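Local coordinates for Glyco_hydro_cc domain-containing protein (Pseudomonas viridiflava, PDB 6UAV) that probably hydrolyses internal linkages of beta-1,3-glucans, as a TIM-barrel endo-beta-1,3-glucanase of glycoside hydrolase family 128, at residues A16-L21 and L240-L246; S32-H36 and Q65-Y69; P132-D137 and L173-G177; F185-H189 and Q203-M207. One frame throughout, in Å; residues are numbered along the deposited sequence.

Contact 1: residues A16-L21 and L240-L246; sequences ADLSAL and LDAEGRL
Asp17, on the helix 16-21, reaches across to the turn of 240-246 and accepts the one hydrogen bond between the two segments. Its CG, lying anti to the carbonyl carbon, carries the carboxylate to the turn. Gly244 N donates to Asp17 OD1 at 2.8 Å, fairly straight at 157°, arriving on the anti side of the carboxylate and 35° out of its plane. The other oxygen, Asp17 OD2, is in a salt bridge with Arg229, so each carboxylate oxygen has its own partner; Arg229 also bonds the carbonyls of Asp241 and Ala242. Gly244 lies in a type II beta turn, Ala242 to Arg245, closed by Arg245 N to Ala242 O; its positive phi of 73° suits that turn, and its CA comes within 3.8 Å of Ala16 CB. A weaker CH...O contact runs from Gly244 CA to Ala16 O at 3.4 Å. Water 1 donates to both Ala16 O and Gly244 O, tying the helix backbone to the turn a second time.

The remaining contacts are mostly apolar. Ala20 CB sits against the Gly244 carbonyl, 3.6 Å from Gly244 O, and meets Leu246 CG at 4.1 Å. Leu21 forks between two leucines: its CD1 touches Leu240 CD1 at 4.1 Å, the two side chains crossing at nearly a right angle, while its CD2 meets CD2 of Leu246. Leu240 CD1 also lies against Asp17 CG, at 3.9 Å. Glu243 CG brushes Ala16 CB, while its OE2 is bonded to Ser14 and Arg38.

In the TIM barrel, helix 15-22 thus packs on the long loop between strand 220-225 and helix 248-255; Leu246 continues onto Gln251 and Leu254 of that last helix.

Contact 2: residues S32-H36 and Q65-Y69; sequences SPKPH and QLKLY
Pro33 and Leu66 mark the closest backbone approach, their CA atoms 6.7 Å apart, where an irregular loop passes alongside a helix. Lys34 and Tyr69 carry most of the contact, sliding past each other in opposite directions. Lys34 CG sits squarely over one face of the Tyr69 ring, 4.0 Å from the centroid and 5° off the ring normal, a CH-pi contact. With its chain extended beyond CG, the lysine runs back along the tyrosine, so that CE reaches Tyr69 CB at 3.9 Å and the ammonium end arrives beside Gln65. There Lys34 NZ lies 3.0 Å from Gln65 OE1 and donates to water 2, which in turn donates to Gln65 O; the water links the charge to the helix backbone.

At the far end of the ring, Pro35 CD approaches Tyr69 OH to 3.5 Å. Pro33 O lies obliquely beside CD2 and CE2, 3.6 Å from Tyr69 CE2. Pro33 CB and Leu66 CD1 add a looser apolar touch. The tyrosine is therefore bordered by three successive loop residues, Pro33 to Pro35.

The loop follows strand 27-29 of the TIM barrel and leans on helix 63-72; Tyr69 and Pro35 both reach Phe52 of strand 51-56 and Tyr44 of helix 44-48.

Contact 3: residues P132-D137 and L173-G177; sequences PVAWLD and LSRYG
Tyr176 drives its hydroxyl against helix 132-137, joining, on the outside of the TIM barrel, helix 132-146 to the turn that leads from helix 166-173 to strand 180-185. Its OH donates to Asp137 OD1 at 2.7 Å, coming from above the carboxylate plane, 58° out of it; ring and carboxylate are turned 65° apart. The Tyr176 OH also lies 3.1 Å from Val133 O, a helix carbonyl already accepting from Asp137 N. Leu136 packs obliquely on the ring, its CD1 being 3.7 Å from Tyr176 CE2.

That leucine methyl also meets Leu173 CD2, as does Val133 CG2 at 4.0 Å, making a small apolar cluster beside the polar pair. Val133 CG1 lies over one face of the Arg175 guanidinium. Arg175 is bent at chi3 (-70°), which brings the guanidinium across the valine.

Farther out, Tyr140 of helix 132-146 meets the Tyr176 ring, and Leu157 of strand 156-161 touches both Tyr176 and Leu136. Leu173 leans on Phe159 of that strand. Between the charged side chains stands water 3, which donates to Asp137 OD1 at 2.7 Å and accepts from Arg175 NE at 2.9 Å.

Contact 4: residues F185-H189 and Q203-M207; sequences FANWH and QKQQM
Gln203 clasps the backbone of Asn187 with both ends of its amide. Asn187 N donates to Gln203 OE1 at 3.1 Å, nearly straight at 164° and tilted only modestly from the carbonyl plane; in return Gln203 NE2 donates to Asn187 O at 2.8 Å, approaching from above that carbonyl's plane. The bend of Gln203 at chi2 (62°) turns its amide to span the two backbone atoms. NE2 has a second acceptor, His235 O. Gln203 NE2 also lies at the edge of the Trp188 indole, near its plane, 4.1 Å from Trp188 CD1; the indole NE1 is bonded to Ser237 OG.

Both polar atoms of the Asn187 side chain are used as well. Asn187 ND2 donates to Gln206 OE1 at 2.9 Å; the acceptor lies in the asparagine amide plane, whereas the donor stands above the carbonyl plane of the glutamine, the two amides being 76° apart. Asn187 OD1 accepts from His189 N at 2.9 Å, an Asx turn. Gln206 NE2 in turn donates to Gln205 OE1, which fixes the glutamine's flip.

The N, O and ND2 of buried Asn187 are thus satisfied by helix 200-216, and its OD1 by the loop itself. The loop leaves the carboxy end of a barrel strand, the side where TIM-barrel glycosidases carry their active sites.

How the contacts relate
From the N terminus, contact 1 opens first, on helix 15-22, and closes last, some 220 residues later, on the loop before helix 248-255; it joins the helix after the first strand to the loop after the last strand of the closed barrel and encloses the other three. Contact 2 ties the loop after the second strand to helix 63-72. Contact 3 follows, joining helix 132-146 to the turn before strand 180-185, and contact 4 closes the short excursion from that strand to helix 200-216. These three come in series, and none crosses another. No two contacts touch; contacts 1 and 3, with centres about 37 Å apart, lie on opposite sides of the chain's centre, as do 2 and 4.

Contact 1: residues A16-L21 and L240-L246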
loop_
_atom_site.group_PDB
_atom_site.type_symbol
_atom_site.label_atom_id
_atom_site.label_comp_id
_atom_site.label_asym_id
_atom_site.label_seq_id
_atom_site.Cartn_x
_atom_site.Cartn_y
_atom_site.Cartn_z
ATOM N N ALA A 16 3.978 12.882 17.687
ATOM C CA ALA A 16 3.172 12.232 18.753
ATOM C C ALA A 16 2.453 10.990 18.189
ATOM O O ALA A 16 2.331 9.984 18.889
ATOM C CB ALA A 16 2.210 13.209 19.315
ATOM N N ASP A 17 1.919 11.093 16.976
ATOM C CA ASP A 17 1.275 9.937 16.320
ATOM C C ASP A 17 2.301 8.835 16.079
ATOM O O ASP A 17 1.971 7.688 16.225
ATOM C CB ASP A 17 0.597 10.351 15.023
ATOM C CG ASP A 17 -0.712 11.074 15.198
ATOM O OD1 ASP A 17 -1.366 10.943 16.302
ATOM O OD2 ASP A 17 -1.157 11.650 14.185
ATOM N N LEU A 18 3.540 9.156 15.703
ATOM C CA LEU A 18 4.606 8.109 15.643
ATOM C C LEU A 18 4.885 7.469 16.999
ATOM O O LEU A 18 5.101 6.241 17.009
ATOM C CB LEU A 18 5.887 8.694 15.059
ATOM C CG LEU A 18 5.806 9.025 13.589
ATOM C CD1 LEU A 18 7.068 9.755 13.161
ATOM C CD2 LEU A 18 5.540 7.795 12.753
ATOM N N SER A 19 4.907 8.204 18.114
ATOM C CA SER A 19 5.123 7.599 19.450
ATOM C C SER A 19 4.060 6.512 19.640
ATOM O O SER A 19 4.408 5.348 20.019
ATOM C CB SER A 19 5.042 8.618 20.561
ATOM O OG SER A 19 6.179 9.484 20.598
ATOM N N ALA A 20 2.807 6.848 19.321
ATOM C CA ALA A 20 1.639 5.961 19.567
ATOM C C ALA A 20 1.768 4.713 18.666
ATOM O O ALA A 20 1.601 3.559 19.164
ATOM C CB ALA A 20 0.377 6.771 19.307
ATOM N N LEU A 21 2.088 4.927 17.390
ATOM C CA LEU A 21 2.076 3.842 16.365
ATOM C C LEU A 21 3.312 2.964 16.501
ATOM O O LEU A 21 3.224 1.813 16.140
ATOM C CB LEU A 21 2.020 4.421 14.962
ATOM C CG LEU A 21 0.695 5.084 14.601
ATOM C CD1 LEU A 21 0.879 5.887 13.356
ATOM C CD2 LEU A 21 -0.452 4.079 14.492
ATOM N N LEU A 240 -6.328 6.020 15.115
ATOM C CA LEU A 240 -5.922 7.211 15.918
ATOM C C LEU A 240 -7.153 8.086 16.177
ATOM O O LEU A 240 -8.096 8.113 15.354
ATOM C CB LEU A 240 -4.849 8.018 15.180
ATOM C CG LEU A 240 -3.496 7.327 15.055
ATOM C CD1 LEU A 240 -2.668 7.934 13.936
ATOM C CD2 LEU A 240 -2.739 7.284 16.399
ATOM N N ASP A 241 -7.130 8.828 17.283
ATOM C CA ASP A 241 -8.238 9.798 17.547
ATOM C C ASP A 241 -7.569 11.150 17.821
ATOM O O ASP A 241 -7.130 11.792 16.829
ATOM C CB ASP A 241 -9.189 9.310 18.629
ATOM C CG ASP A 241 -10.433 10.176 18.790
ATOM O OD1 ASP A 241 -10.631 11.147 18.004
ATOM O OD2 ASP A 241 -11.151 9.927 19.716
ATOM N N ALA A 242 -7.456 11.570 19.082
ATOM C CA ALA A 242 -6.726 12.813 19.420
ATOM C C ALA A 242 -5.289 12.678 18.900
ATOM O O ALA A 242 -4.775 11.576 18.820
ATOM C CB ALA A 242 -6.747 13.050 20.930
ATOM N N GLU A 243 -4.608 13.793 18.659
ATOM C CA GLU A 243 -3.171 13.755 18.342
ATOM C C GLU A 243 -2.412 12.911 19.374
ATOM O O GLU A 243 -2.526 13.143 20.599
ATOM C CB GLU A 243 -2.620 15.161 18.189
ATOM C CG GLU A 243 -1.173 15.175 17.806
ATOM C CD GLU A 243 -0.672 16.539 17.398
ATOM O OE1 GLU A 243 -1.437 17.508 17.524
ATOM O OE2 GLU A 243 0.513 16.604 17.080
ATOM N N GLY A 244 -1.667 11.936 18.868
ATOM C CA GLY A 244 -0.838 11.045 19.698
ATOM C C GLY A 244 -1.641 10.013 20.502
ATOM O O GLY A 244 -1.026 9.372 21.388
ATOM N N ARG A 245 -2.919 9.796 20.188
ATOM C CA ARG A 245 -3.732 8.804 20.930
ATOM C C ARG A 245 -4.300 7.721 20.008
ATOM O O ARG A 245 -4.990 8.076 19.049
ATOM C CB ARG A 245 -4.912 9.454 21.659
ATOM C CG ARG A 245 -5.522 8.485 22.665
ATOM C CD ARG A 245 -6.087 9.065 23.969
ATOM N NE ARG A 245 -5.055 9.609 24.857
ATOM C CZ ARG A 245 -5.153 10.758 25.541
ATOM N NH1 ARG A 245 -6.241 11.519 25.464
ATOM N NH2 ARG A 245 -4.137 11.166 26.284
ATOM N N LEU A 246 -4.048 6.452 20.333
ATOM C CA LEU A 246 -4.694 5.295 19.650
ATOM C C LEU A 246 -6.185 5.228 19.992
ATOM O O LEU A 246 -6.586 5.580 21.128
ATOM C CB LEU A 246 -4.012 3.992 20.046
ATOM C CG LEU A 246 -2.530 3.941 19.658
ATOM C CD1 LEU A 246 -1.817 2.826 20.377
ATOM C CD2 LEU A 246 -2.367 3.820 18.169
HETATM O O HOH W 1 1.681 9.616 21.662
#

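Contact 2: residues S32-H36 and Q65-Y69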
loop_
_atom_site.group_PDB
_atom_site.type_symbol
_atom_site.label_atom_id
_atom_site.label_comp_id
_atom_site.label_asym_id
_atom_site.label_seq_id
_atom_site.Cartn_x
_atom_site.Cartn_y
_atom_site.Cartn_z
ATOM N N SER A 32 2.588 9.574 -1.700
ATOM C CA SER A 32 3.346 10.713 -2.274
ATOM C C SER A 32 4.818 10.415 -2.187
ATOM O O SER A 32 5.237 9.465 -1.504
ATOM C CB SER A 32 3.007 12.007 -1.571
ATOM O OG SER A 32 3.904 12.173 -0.531
ATOM N N PRO A 33 5.663 11.170 -2.924
ATOM C CA PRO A 33 7.081 10.809 -2.926
ATOM C C PRO A 33 7.887 11.151 -1.668
ATOM O O PRO A 33 9.025 10.711 -1.541
ATOM C CB PRO A 33 7.630 11.621 -4.094
ATOM C CG PRO A 33 6.460 12.136 -4.852
ATOM C CD PRO A 33 5.302 12.237 -3.866
ATOM N N LYS A 34 7.338 11.948 -0.744
ATOM C CA LYS A 34 8.050 12.352 0.500
ATOM C C LYS A 34 7.087 12.377 1.666
ATOM O O LYS A 34 5.878 12.607 1.478
ATOM C CB LYS A 34 8.642 13.734 0.306
ATOM C CG LYS A 34 9.917 13.740 -0.526
ATOM C CD LYS A 34 10.267 15.085 -1.003
ATOM C CE LYS A 34 11.513 15.108 -1.893
ATOM N NZ LYS A 34 11.409 16.242 -2.831
ATOM N N PRO A 35 7.608 12.231 2.890
ATOM C CA PRO A 35 6.768 12.341 4.066
ATOM C C PRO A 35 6.210 13.754 4.224
ATOM O O PRO A 35 6.686 14.745 3.603
ATOM C CB PRO A 35 7.684 12.037 5.243
ATOM C CG PRO A 35 8.909 11.447 4.656
ATOM C CD PRO A 35 9.010 11.963 3.237
ATOM N N HIS A 36 5.223 13.850 5.098
ATOM C CA HIS A 36 4.632 15.150 5.471
ATOM C C HIS A 36 5.737 16.128 5.905
ATOM O O HIS A 36 6.690 15.720 6.586
ATOM C CB HIS A 36 3.645 14.986 6.609
ATOM C CG HIS A 36 2.786 16.185 6.807
ATOM N ND1 HIS A 36 3.226 17.316 7.432
ATOM C CD2 HIS A 36 1.513 16.429 6.407
ATOM C CE1 HIS A 36 2.234 18.205 7.443
ATOM N NE2 HIS A 36 1.145 17.653 6.876
ATOM N N GLN A 65 13.674 15.012 -8.949
ATOM C CA GLN A 65 13.442 15.276 -7.513
ATOM C C GLN A 65 13.330 13.960 -6.738
ATOM O O GLN A 65 13.923 13.836 -5.609
ATOM C CB GLN A 65 12.159 16.107 -7.434
ATOM C CG GLN A 65 11.555 16.245 -6.057
ATOM C CD GLN A 65 10.453 17.290 -5.984
ATOM O OE1 GLN A 65 10.398 18.078 -5.036
ATOM N NE2 GLN A 65 9.557 17.308 -6.975
ATOM N N LEU A 66 12.632 12.973 -7.337
ATOM C CA LEU A 66 12.553 11.661 -6.674
ATOM C C LEU A 66 13.910 10.984 -6.621
ATOM O O LEU A 66 14.250 10.445 -5.559
ATOM C CB LEU A 66 11.522 10.770 -7.344
ATOM C CG LEU A 66 11.415 9.366 -6.801
ATOM C CD1 LEU A 66 11.143 9.354 -5.327
ATOM C CD2 LEU A 66 10.416 8.575 -7.603
ATOM N N LYS A 67 14.655 11.009 -7.723
ATOM C CA LYS A 67 15.979 10.354 -7.736
ATOM C C LYS A 67 16.876 10.973 -6.682
ATOM O O LYS A 67 17.583 10.248 -5.965
ATOM C CB LYS A 67 16.624 10.493 -9.118
ATOM C CG LYS A 67 16.023 9.568 -10.151
ATOM C CD LYS A 67 16.452 9.997 -11.541
ATOM C CE LYS A 67 15.713 9.216 -12.602
ATOM N NZ LYS A 67 16.270 9.487 -13.946
ATOM N N LEU A 68 16.865 12.290 -6.615
ATOM C CA LEU A 68 17.725 13.058 -5.692
ATOM C C LEU A 68 17.386 12.587 -4.264
ATOM O O LEU A 68 18.304 12.311 -3.451
ATOM C CB LEU A 68 17.419 14.543 -5.952
ATOM C CG LEU A 68 18.319 15.574 -5.293
ATOM C CD1 LEU A 68 19.753 15.469 -5.787
ATOM C CD2 LEU A 68 17.775 16.984 -5.581
ATOM N N TYR A 69 16.093 12.513 -3.932
ATOM C CA TYR A 69 15.639 12.066 -2.593
ATOM C C TYR A 69 16.069 10.617 -2.328
ATOM O O TYR A 69 16.700 10.320 -1.280
ATOM C CB TYR A 69 14.130 12.252 -2.452
ATOM C CG TYR A 69 13.530 11.704 -1.179
ATOM C CD1 TYR A 69 13.728 12.320 0.042
ATOM C CD2 TYR A 69 12.730 10.582 -1.196
ATOM C CE1 TYR A 69 13.207 11.810 1.222
ATOM C CE2 TYR A 69 12.178 10.072 -0.034
ATOM C CZ TYR A 69 12.401 10.684 1.182
ATOM O OH TYR A 69 11.866 10.226 2.343
HETATM O O HOH W 2 14.066 15.946 -3.827
#

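Contact 3: residues P132-D137 and L173-G177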
loop_
_atom_site.group_PDB
_atom_site.type_symbol
_atom_site.label_atom_id
_atom_site.label_comp_id
_atom_site.label_asym_id
_atom_site.label_seq_id
_atom_site.Cartn_x
_atom_site.Cartn_y
_atom_site.Cartn_z
ATOM N N PRO A 132 -8.713 -6.718 -12.127
ATOM C CA PRO A 132 -7.293 -6.366 -12.147
ATOM C C PRO A 132 -6.460 -7.319 -12.995
ATOM O O PRO A 132 -5.369 -6.936 -13.466
ATOM C CB PRO A 132 -6.877 -6.448 -10.685
ATOM C CG PRO A 132 -7.939 -7.284 -10.022
ATOM C CD PRO A 132 -9.217 -6.954 -10.758
ATOM N N VAL A 133 -6.964 -8.519 -13.216
ATOM C CA VAL A 133 -6.298 -9.517 -14.076
ATOM C C VAL A 133 -6.347 -9.013 -15.502
ATOM O O VAL A 133 -5.365 -9.138 -16.238
ATOM C CB VAL A 133 -6.871 -10.946 -13.908
ATOM C CG1 VAL A 133 -6.333 -11.890 -14.973
ATOM C CG2 VAL A 133 -6.490 -11.500 -12.557
ATOM N N ALA A 134 -7.479 -8.481 -15.934
ATOM C CA ALA A 134 -7.572 -7.975 -17.317
ATOM C C ALA A 134 -6.620 -6.798 -17.441
ATOM O O ALA A 134 -5.917 -6.703 -18.464
ATOM C CB ALA A 134 -8.975 -7.541 -17.643
ATOM N N TRP A 135 -6.587 -5.908 -16.471
ATOM C CA TRP A 135 -5.696 -4.724 -16.560
ATOM C C TRP A 135 -4.238 -5.193 -16.593
ATOM O O TRP A 135 -3.477 -4.742 -17.482
ATOM C CB TRP A 135 -6.055 -3.695 -15.463
ATOM C CG TRP A 135 -5.335 -2.380 -15.624
ATOM C CD1 TRP A 135 -5.837 -1.261 -16.197
ATOM C CD2 TRP A 135 -3.949 -2.134 -15.387
ATOM N NE1 TRP A 135 -4.871 -0.285 -16.249
ATOM C CE2 TRP A 135 -3.679 -0.800 -15.764
ATOM C CE3 TRP A 135 -2.901 -2.898 -14.830
ATOM C CZ2 TRP A 135 -2.416 -0.231 -15.692
ATOM C CZ3 TRP A 135 -1.652 -2.327 -14.711
ATOM C CH2 TRP A 135 -1.418 -1.011 -15.137
ATOM N N LEU A 136 -3.834 -6.060 -15.690
ATOM C CA LEU A 136 -2.426 -6.501 -15.624
ATOM C C LEU A 136 -2.043 -7.295 -16.859
ATOM O O LEU A 136 -0.916 -7.089 -17.338
ATOM C CB LEU A 136 -2.164 -7.320 -14.366
ATOM C CG LEU A 136 -2.080 -6.555 -13.033
ATOM C CD1 LEU A 136 -2.157 -7.534 -11.881
ATOM C CD2 LEU A 136 -0.821 -5.721 -12.963
ATOM N N ASP A 137 -2.898 -8.177 -17.379
ATOM C CA ASP A 137 -2.606 -8.890 -18.636
ATOM C C ASP A 137 -2.276 -7.868 -19.726
ATOM O O ASP A 137 -1.271 -8.054 -20.474
ATOM C CB ASP A 137 -3.742 -9.795 -19.054
ATOM C CG ASP A 137 -3.866 -11.082 -18.267
ATOM O OD1 ASP A 137 -2.920 -11.378 -17.436
ATOM O OD2 ASP A 137 -4.867 -11.792 -18.525
ATOM N N LEU A 173 -4.434 -13.515 -7.997
ATOM C CA LEU A 173 -3.336 -12.667 -8.551
ATOM C C LEU A 173 -1.981 -13.366 -8.481
ATOM O O LEU A 173 -1.045 -12.877 -9.084
ATOM C CB LEU A 173 -3.287 -11.319 -7.846
ATOM C CG LEU A 173 -4.460 -10.392 -8.172
ATOM C CD1 LEU A 173 -4.466 -9.220 -7.231
ATOM C CD2 LEU A 173 -4.414 -9.891 -9.583
ATOM N N SER A 174 -1.884 -14.518 -7.827
ATOM C CA SER A 174 -0.608 -15.269 -7.761
ATOM C C SER A 174 -0.222 -15.745 -9.164
ATOM O O SER A 174 0.990 -16.022 -9.359
ATOM C CB SER A 174 -0.633 -16.385 -6.759
ATOM O OG SER A 174 -1.594 -17.375 -7.038
ATOM N N ARG A 175 -1.188 -15.775 -10.122
ATOM C CA ARG A 175 -0.900 -16.276 -11.488
ATOM C C ARG A 175 0.330 -15.569 -12.069
ATOM O O ARG A 175 0.958 -16.159 -12.946
ATOM C CB ARG A 175 -2.092 -16.071 -12.415
ATOM C CG ARG A 175 -2.519 -14.629 -12.572
ATOM C CD ARG A 175 -3.947 -14.480 -13.025
ATOM N NE ARG A 175 -3.956 -14.927 -14.384
ATOM C CZ ARG A 175 -4.951 -15.579 -14.977
ATOM N NH1 ARG A 175 -6.062 -15.874 -14.315
ATOM N NH2 ARG A 175 -4.794 -15.954 -16.245
ATOM N N TYR A 176 0.691 -14.364 -11.581
ATOM C CA TYR A 176 1.837 -13.587 -12.142
ATOM C C TYR A 176 3.149 -14.092 -11.533
ATOM O O TYR A 176 4.211 -13.659 -11.995
ATOM C CB TYR A 176 1.630 -12.075 -11.967
ATOM C CG TYR A 176 0.401 -11.613 -12.705
ATOM C CD1 TYR A 176 0.403 -11.511 -14.092
ATOM C CD2 TYR A 176 -0.787 -11.445 -12.052
ATOM C CE1 TYR A 176 -0.735 -11.171 -14.792
ATOM C CE2 TYR A 176 -1.936 -11.078 -12.728
ATOM C CZ TYR A 176 -1.914 -10.958 -14.104
ATOM O OH TYR A 176 -3.051 -10.664 -14.786
ATOM N N GLY A 177 3.088 -14.910 -10.488
ATOM C CA GLY A 177 4.310 -15.460 -9.851
ATOM C C GLY A 177 5.042 -14.386 -9.046
ATOM O O GLY A 177 6.271 -14.527 -8.791
HETATM O O HOH W 3 -2.448 -13.850 -16.605
#

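Contact 4: residues F185-H189 and Q203-M207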
loop_
_atom_site.group_PDB
_atom_site.type_symbol
_atom_site.label_atom_id
_atom_site.label_comp_id
_atom_site.label_asym_id
_atom_site.label_seq_id
_atom_site.Cartn_x
_atom_site.Cartn_y
_atom_site.Cartn_z
ATOM N N PHE A 185 -5.952 -1.997 3.276
ATOM C CA PHE A 185 -7.009 -2.976 3.610
ATOM C C PHE A 185 -7.730 -2.575 4.879
ATOM O O PHE A 185 -7.241 -1.805 5.689
ATOM C CB PHE A 185 -6.492 -4.404 3.731
ATOM C CG PHE A 185 -5.658 -4.721 4.928
ATOM C CD1 PHE A 185 -4.434 -4.127 5.121
ATOM C CD2 PHE A 185 -6.149 -5.570 5.915
ATOM C CE1 PHE A 185 -3.658 -4.406 6.236
ATOM C CE2 PHE A 185 -5.368 -5.885 7.006
ATOM C CZ PHE A 185 -4.141 -5.283 7.177
ATOM N N ALA A 186 -8.965 -3.042 4.922
ATOM C CA ALA A 186 -9.921 -2.929 6.039
ATOM C C ALA A 186 -11.131 -3.698 5.550
ATOM O O ALA A 186 -11.187 -3.988 4.323
ATOM C CB ALA A 186 -10.206 -1.465 6.277
ATOM N N ASN A 187 -12.122 -3.973 6.389
ATOM C CA ASN A 187 -13.379 -4.493 5.827
ATOM C C ASN A 187 -14.496 -3.463 5.918
ATOM O O ASN A 187 -14.937 -3.151 7.023
ATOM C CB ASN A 187 -13.796 -5.793 6.504
ATOM C CG ASN A 187 -14.807 -6.566 5.679
ATOM O OD1 ASN A 187 -15.657 -5.967 4.990
ATOM N ND2 ASN A 187 -14.679 -7.891 5.720
ATOM N N TRP A 188 -14.947 -2.985 4.762
ATOM C CA TRP A 188 -16.001 -1.961 4.614
ATOM C C TRP A 188 -17.250 -2.566 4.003
ATOM O O TRP A 188 -18.087 -1.821 3.471
ATOM C CB TRP A 188 -15.447 -0.807 3.776
ATOM C CG TRP A 188 -14.428 0.034 4.487
ATOM C CD1 TRP A 188 -13.715 -0.243 5.625
ATOM C CD2 TRP A 188 -13.947 1.304 4.018
ATOM N NE1 TRP A 188 -12.860 0.799 5.920
ATOM C CE2 TRP A 188 -13.012 1.775 4.961
ATOM C CE3 TRP A 188 -14.287 2.103 2.917
ATOM C CZ2 TRP A 188 -12.331 2.986 4.773
ATOM C CZ3 TRP A 188 -13.676 3.336 2.783
ATOM C CH2 TRP A 188 -12.710 3.760 3.692
ATOM N N HIS A 189 -17.474 -3.875 4.151
ATOM C CA HIS A 189 -18.747 -4.468 3.669
ATOM C C HIS A 189 -19.936 -3.693 4.250
ATOM O O HIS A 189 -19.975 -3.466 5.444
ATOM C CB HIS A 189 -18.854 -5.929 4.078
ATOM C CG HIS A 189 -19.822 -6.714 3.288
ATOM N ND1 HIS A 189 -19.396 -7.349 2.132
ATOM C CD2 HIS A 189 -21.131 -7.009 3.478
ATOM C CE1 HIS A 189 -20.397 -8.085 1.670
ATOM N NE2 HIS A 189 -21.517 -7.869 2.462
ATOM N N GLN A 203 -15.171 -4.873 13.057
ATOM C CA GLN A 203 -13.915 -4.442 12.380
ATOM C C GLN A 203 -12.741 -5.111 13.093
ATOM O O GLN A 203 -11.782 -5.519 12.417
ATOM C CB GLN A 203 -13.737 -2.918 12.362
ATOM C CG GLN A 203 -12.661 -2.429 11.422
ATOM C CD GLN A 203 -12.958 -2.766 9.983
ATOM O OE1 GLN A 203 -12.375 -3.686 9.453
ATOM N NE2 GLN A 203 -13.815 -1.983 9.345
ATOM N N LYS A 204 -12.795 -5.227 14.438
ATOM C CA LYS A 204 -11.675 -5.888 15.192
ATOM C C LYS A 204 -11.575 -7.349 14.755
ATOM O O LYS A 204 -10.447 -7.892 14.516
ATOM C CB LYS A 204 -11.864 -5.781 16.715
ATOM C CG LYS A 204 -11.579 -4.417 17.334
ATOM C CD LYS A 204 -11.923 -4.318 18.814
ATOM C CE LYS A 204 -10.952 -5.129 19.643
ATOM N NZ LYS A 204 -11.337 -5.067 21.065
ATOM N N GLN A 205 -12.726 -8.016 14.651
ATOM C CA GLN A 205 -12.778 -9.440 14.226
ATOM C C GLN A 205 -12.115 -9.555 12.850
ATOM O O GLN A 205 -11.293 -10.468 12.619
ATOM C CB GLN A 205 -14.213 -9.933 14.304
ATOM C CG GLN A 205 -14.341 -11.444 14.139
ATOM C CD GLN A 205 -14.201 -11.937 12.721
ATOM O OE1 GLN A 205 -14.505 -11.232 11.754
ATOM N NE2 GLN A 205 -13.721 -13.164 12.579
ATOM N N GLN A 206 -12.488 -8.685 11.931
ATOM C CA GLN A 206 -12.004 -8.801 10.543
ATOM C C GLN A 206 -10.528 -8.360 10.476
ATOM O O GLN A 206 -9.748 -9.033 9.763
ATOM C CB GLN A 206 -12.882 -7.990 9.607
ATOM C CG GLN A 206 -14.089 -8.783 9.151
ATOM C CD GLN A 206 -13.663 -10.003 8.354
ATOM O OE1 GLN A 206 -13.146 -9.850 7.234
ATOM N NE2 GLN A 206 -13.850 -11.203 8.936
ATOM N N MET A 207 -10.116 -7.367 11.264
ATOM C CA MET A 207 -8.679 -6.994 11.353
ATOM C C MET A 207 -7.884 -8.197 11.831
ATOM O O MET A 207 -6.840 -8.510 11.227
ATOM C CB MET A 207 -8.460 -5.807 12.309
ATOM C CG MET A 207 -6.997 -5.566 12.588
ATOM S SD MET A 207 -6.787 -4.224 13.752
ATOM C CE MET A 207 -6.978 -2.851 12.613
#